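PDB 6AII: beta-agarase from Persicobacter, which probably hydrolyses agarose as a family GH16 beta-agarase, yielding neoagarobiose as its product. Local coordinates for residues N187-Q192 against Y268-G273. Numbering follows the deposited sequence.
Sequences NFDDYQ and YNYTNG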
# COMPACT_ATOMS: atom_id res chain seq x y z
N ASN A 187 -12.70 -14.17 16.59
CA ASN A 187 -11.56 -13.56 17.30
C ASN A 187 -10.24 -14.19 16.81
O ASN A 187 -9.48 -14.82 17.58
CB ASN A 187 -11.73 -13.69 18.82
CG ASN A 187 -11.79 -15.13 19.30
OD1 ASN A 187 -12.27 -16.02 18.58
ND2 ASN A 187 -11.30 -15.38 20.50
N PHE A 188 -9.95 -14.02 15.51
CA PHE A 188 -8.69 -14.49 14.92
C PHE A 188 -7.54 -13.59 15.42
O PHE A 188 -7.78 -12.54 15.99
CB PHE A 188 -8.83 -14.53 13.40
CG PHE A 188 -9.04 -13.21 12.72
CD1 PHE A 188 -7.96 -12.35 12.51
CD2 PHE A 188 -10.28 -12.84 12.22
CE1 PHE A 188 -8.14 -11.14 11.86
CE2 PHE A 188 -10.46 -11.63 11.57
CZ PHE A 188 -9.39 -10.78 11.39
N ASP A 189 -6.31 -14.06 15.33
CA ASP A 189 -5.21 -13.32 15.80
C ASP A 189 -4.60 -12.56 14.61
O ASP A 189 -4.59 -13.05 13.50
CB ASP A 189 -4.15 -14.23 16.41
CG ASP A 189 -4.72 -15.08 17.53
OD1 ASP A 189 -5.31 -14.48 18.43
OD2 ASP A 189 -4.59 -16.32 17.47
N ASP A 190 -4.04 -11.41 14.92
CA ASP A 190 -3.30 -10.61 13.91
C ASP A 190 -2.02 -10.06 14.54
O ASP A 190 -2.08 -9.17 15.43
CB ASP A 190 -4.20 -9.46 13.55
CG ASP A 190 -3.59 -8.46 12.59
OD1 ASP A 190 -2.41 -8.60 12.28
OD2 ASP A 190 -4.33 -7.53 12.24
N TYR A 191 -0.85 -10.54 14.13
CA TYR A 191 0.40 -9.97 14.54
C TYR A 191 0.89 -9.00 13.45
O TYR A 191 1.06 -9.42 12.29
CB TYR A 191 1.52 -10.99 14.77
CG TYR A 191 2.89 -10.38 14.92
CD1 TYR A 191 3.19 -9.53 15.96
CD2 TYR A 191 3.85 -10.50 13.91
CE1 TYR A 191 4.42 -8.90 16.08
CE2 TYR A 191 5.07 -9.86 13.99
CZ TYR A 191 5.36 -9.03 15.06
OH TYR A 191 6.52 -8.34 15.17
N GLN A 192 1.18 -7.77 13.86
CA GLN A 192 2.03 -6.91 13.04
C GLN A 192 3.01 -6.23 13.95
O GLN A 192 2.69 -5.92 15.10
CB GLN A 192 1.22 -5.87 12.26
CG GLN A 192 0.71 -4.73 13.09
CD GLN A 192 0.17 -3.58 12.27
OE1 GLN A 192 0.81 -3.07 11.36
NE2 GLN A 192 -1.05 -3.19 12.61
N TYR A 268 4.72 -14.65 17.37
CA TYR A 268 3.98 -15.68 18.17
C TYR A 268 3.97 -17.00 17.40
O TYR A 268 3.18 -17.88 17.74
CB TYR A 268 2.57 -15.18 18.47
CG TYR A 268 2.57 -13.93 19.29
CD1 TYR A 268 2.91 -13.95 20.63
CD2 TYR A 268 2.29 -12.70 18.70
CE1 TYR A 268 2.97 -12.78 21.36
CE2 TYR A 268 2.32 -11.54 19.43
CZ TYR A 268 2.63 -11.57 20.77
OH TYR A 268 2.64 -10.41 21.49
N ASN A 269 4.79 -17.11 16.37
CA ASN A 269 4.95 -18.34 15.55
C ASN A 269 3.62 -18.83 14.99
O ASN A 269 3.20 -19.98 15.18
CB ASN A 269 5.59 -19.48 16.33
CG ASN A 269 5.88 -20.65 15.42
OD1 ASN A 269 5.71 -20.55 14.20
ND2 ASN A 269 6.21 -21.79 16.00
N TYR A 270 2.95 -17.97 14.27
CA TYR A 270 1.75 -18.35 13.58
C TYR A 270 2.03 -19.03 12.24
O TYR A 270 1.05 -19.44 11.58
CB TYR A 270 0.85 -17.17 13.27
CG TYR A 270 0.38 -16.39 14.44
CD1 TYR A 270 0.21 -16.96 15.70
CD2 TYR A 270 -0.02 -15.08 14.27
CE1 TYR A 270 -0.25 -16.20 16.77
CE2 TYR A 270 -0.46 -14.32 15.32
CZ TYR A 270 -0.59 -14.88 16.58
OH TYR A 270 -1.05 -14.12 17.64
N THR A 271 3.29 -19.15 11.80
CA THR A 271 3.60 -19.73 10.50
C THR A 271 4.26 -21.10 10.67
O THR A 271 4.79 -21.61 9.73
CB THR A 271 4.51 -18.81 9.68
OG1 THR A 271 5.80 -18.74 10.29
CG2 THR A 271 3.92 -17.43 9.52
N ASN A 272 4.24 -21.58 11.89
CA ASN A 272 4.83 -22.85 12.27
C ASN A 272 6.28 -22.90 11.81
O ASN A 272 6.67 -23.83 11.13
CB ASN A 272 3.96 -23.99 11.73
CG ASN A 272 4.47 -25.37 12.14
OD1 ASN A 272 5.11 -25.52 13.18
ND2 ASN A 272 4.21 -26.36 11.30
N GLY A 273 7.05 -21.87 12.15
CA GLY A 273 8.45 -21.77 11.93
C GLY A 273 8.86 -21.45 10.50
O GLY A 273 10.04 -21.47 10.20
O HOH W 1 -1.12 -11.20 17.66
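Tyr270 brings the hydroxyl end of its ring up to the short edge strand 189-191, against the CB atoms of Asp189 and Tyr191. The tight part lies here: Asp189 CB sits 3.3 Å from Tyr270 OH, and Tyr191 CB is 3.9 Å from Tyr270 CE2. Tyr191 N lies at the edge of the same ring, in its plane. The Asp189 and Tyr270 side chains cross at about a right angle, yet carboxylate and ring are tilted only 21° apart. The carboxylate does not bond to the phenol; its OD2 instead takes a hydrogen bond from Asn181 of strand 173-181, the neighbour that also pairs with this strand through the backbone.

The other side is looser. With CG anti to the backbone N (chi1 168°), the Tyr191 ring is placed so that CD1 meets Tyr268 CE2 at 4.1 Å, a single oblique touch. Both hydroxyls are engaged elsewhere, Tyr191 OH with Val264 O and Tyr268 OH with Glu197. Tyr268 is exposed, and a water near it bonds to Tyr270 OH (2.9 Å) and, weakly, to Asp190 O. Behind the contact, Gly273 N donates to Asn269 OD1 (2.8 Å), a bond within the loop itself.

Were Tyr270 cut back to an alanine, the CB atoms of Asp189 and Tyr191 would probably lose their covering ring and the water its phenol partner. The loop before strand 280-287 thus meets the border of the GH16 beta-sandwich by carbon contacts and one close approach of a phenol oxygen to an aliphatic carbon. The polar link is a single water, weakly held on the strand side, which implies a contact that depends on shape more than on direct polar bonds.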